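Rhamnose ABC transporter, periplasmic rhamnose-binding protein (PDB 4KVF) probably binds a sugar, likely rhamnose, outside the cell membrane and delivers it to an ABC transporter for uptake. Local coordinates at residues V235-A238 against A239-Y243. Sequence-based numbering, arbitrary orientation.
Sequences VGIA and AASRY
The carbonyl oxygen Ile237 O takes two hydrogen bonds from Ser241. The hydroxyl Ser241 OG donates to Ile237 O at 2.6 Å, and the amide Ser241 N donates to Ile237 O at 2.9 Å. The two donors approach from opposite faces of the carbonyl plane. OG lies beside its own backbone N and anti to the carbonyl carbon (chi1 -57°), which turns it back along the helix toward the preceding turn. Ser241 is buried, packed on Ile255, Met264 and Tyr267, and the OG bond to Ile237 O gives the hydroxyl a partner within the helix. With the hydroxyl gone in an alanine, Ile237 O would probably keep only the amide donor of these two. The helix continues with i to i+4 amide bonds, Ala240 N to Gly236 O at 2.9 Å and Arg242 N to Ala238 O at 3.0 Å. Ala239 CB rests 3.5 Å from Val235 O, and its side chain touches Ser212 of helix 209-222. Arg242 NH2 forms a salt bridge with Asp209 of that same helix. This is i to i+4 alpha-helical bonding with a serine hydroxyl folded back on the helix backbone, in the beta-alpha-beta unit of strand 226-231, helix 234-245 and strand 254-257 of a periplasmic binding protein fold.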
ATOM      1  N   VAL A 235       6.559  -2.841 -11.432  1.00 30.50           N
ATOM      2  CA  VAL A 235       7.294  -2.846 -12.688  1.00 30.73           C
ATOM      3  C   VAL A 235       7.910  -4.215 -12.901  1.00 28.84           C
ATOM      4  O   VAL A 235       7.851  -4.773 -14.000  1.00 32.78           O
ATOM      5  CB  VAL A 235       8.417  -1.782 -12.706  1.00 38.10           C
ATOM      6  CG1 VAL A 235       9.297  -1.948 -13.933  1.00 38.61           C
ATOM      7  CG2 VAL A 235       7.831  -0.386 -12.664  1.00 46.42           C
ATOM      8  N   GLY A 236       8.489  -4.753 -11.837  1.00 28.82           N
ATOM      9  CA  GLY A 236       9.253  -5.984 -11.914  1.00 32.72           C
ATOM     10  C   GLY A 236       8.394  -7.192 -12.217  1.00 28.64           C
ATOM     11  O   GLY A 236       8.739  -8.017 -13.059  1.00 30.65           O
ATOM     12  N   ILE A 237       7.262  -7.300 -11.535  1.00 29.83           N
ATOM     13  CA  ILE A 237       6.418  -8.470 -11.726  1.00 27.50           C
ATOM     14  C   ILE A 237       5.817  -8.472 -13.134  1.00 30.66           C
ATOM     15  O   ILE A 237       5.710  -9.529 -13.786  1.00 30.78           O
ATOM     16  CB  ILE A 237       5.341  -8.559 -10.614  1.00 28.99           C
ATOM     17  CG1 ILE A 237       4.598  -9.889 -10.685  1.00 30.87           C
ATOM     18  CG2 ILE A 237       4.368  -7.389 -10.698  1.00 31.36           C
ATOM     19  CD1 ILE A 237       3.511 -10.011  -9.632  1.00 38.85           C
ATOM     20  N   ALA A 238       5.482  -7.284 -13.634  1.00 34.60           N
ATOM     21  CA  ALA A 238       4.948  -7.161 -14.991  1.00 38.22           C
ATOM     22  C   ALA A 238       5.982  -7.541 -16.050  1.00 38.90           C
ATOM     23  O   ALA A 238       5.653  -8.164 -17.064  1.00 40.00           O
ATOM     24  CB  ALA A 238       4.425  -5.747 -15.240  1.00 33.99           C
ATOM     25  N   ALA A 239       7.233  -7.156 -15.822  1.00 33.37           N
ATOM     26  CA  ALA A 239       8.290  -7.456 -16.772  1.00 31.25           C
ATOM     27  C   ALA A 239       8.651  -8.938 -16.733  1.00 32.40           C
ATOM     28  O   ALA A 239       8.890  -9.547 -17.771  1.00 36.82           O
ATOM     29  CB  ALA A 239       9.510  -6.608 -16.497  1.00 38.41           C
ATOM     30  N   ALA A 240       8.681  -9.514 -15.534  1.00 32.56           N
ATOM     31  CA  ALA A 240       8.965 -10.943 -15.414  1.00 29.56           C
ATOM     32  C   ALA A 240       7.868 -11.774 -16.062  1.00 31.02           C
ATOM     33  O   ALA A 240       8.147 -12.744 -16.760  1.00 32.30           O
ATOM     34  CB  ALA A 240       9.144 -11.343 -13.956  1.00 28.51           C
ATOM     35  N   SER A 241       6.617 -11.380 -15.834  1.00 35.41           N
ATOM     36  CA  SER A 241       5.479 -12.074 -16.419  1.00 39.07           C
ATOM     37  C   SER A 241       5.519 -11.988 -17.930  1.00 35.67           C
ATOM     38  O   SER A 241       5.247 -12.972 -18.632  1.00 37.58           O
ATOM     39  CB  SER A 241       4.172 -11.470 -15.910  1.00 42.00           C
ATOM     40  OG  SER A 241       4.131 -11.518 -14.499  1.00 38.72           O
ATOM     41  N   ARG A 242       5.859 -10.808 -18.435  1.00 35.84           N
ATOM     42  CA  ARG A 242       5.932 -10.618 -19.876  1.00 38.30           C
ATOM     43  C   ARG A 242       7.011 -11.510 -20.477  1.00 38.83           C
ATOM     44  O   ARG A 242       6.828 -12.070 -21.553  1.00 44.05           O
ATOM     45  CB  ARG A 242       6.174  -9.153 -20.245  1.00 45.25           C
ATOM     46  CG  ARG A 242       6.042  -8.881 -21.740  1.00 48.11           C
ATOM     47  CD  ARG A 242       6.133  -7.400 -22.062  1.00 48.70           C
ATOM     48  NE  ARG A 242       7.478  -6.872 -21.857  1.00 43.85           N
ATOM     49  CZ  ARG A 242       7.838  -6.123 -20.823  1.00 43.82           C
ATOM     50  NH1 ARG A 242       9.087  -5.691 -20.725  1.00 54.02           N
ATOM     51  NH2 ARG A 242       6.952  -5.803 -19.884  1.00 42.63           N
ATOM     52  N   TYR A 243       8.136 -11.649 -19.780  1.00 42.61           N
ATOM     53  CA  TYR A 243       9.169 -12.557 -20.263  1.00 37.67           C
ATOM     54  C   TYR A 243       8.690 -14.000 -20.224  1.00 41.45           C
ATOM     55  O   TYR A 243       8.779 -14.715 -21.213  1.00 44.53           O
ATOM     56  CB  TYR A 243      10.473 -12.457 -19.472  1.00 38.20           C
ATOM     57  CG  TYR A 243      11.409 -13.570 -19.875  1.00 38.42           C
ATOM     58  CD1 TYR A 243      12.009 -13.566 -21.117  1.00 41.44           C
ATOM     59  CD2 TYR A 243      11.659 -14.646 -19.031  1.00 40.23           C
ATOM     60  CE1 TYR A 243      12.849 -14.590 -21.512  1.00 50.85           C
ATOM     61  CE2 TYR A 243      12.500 -15.684 -19.420  1.00 44.47           C
ATOM     62  CZ  TYR A 243      13.094 -15.646 -20.659  1.00 49.48           C
ATOM     63  OH  TYR A 243      13.936 -16.664 -21.057  1.00 54.18           O
TER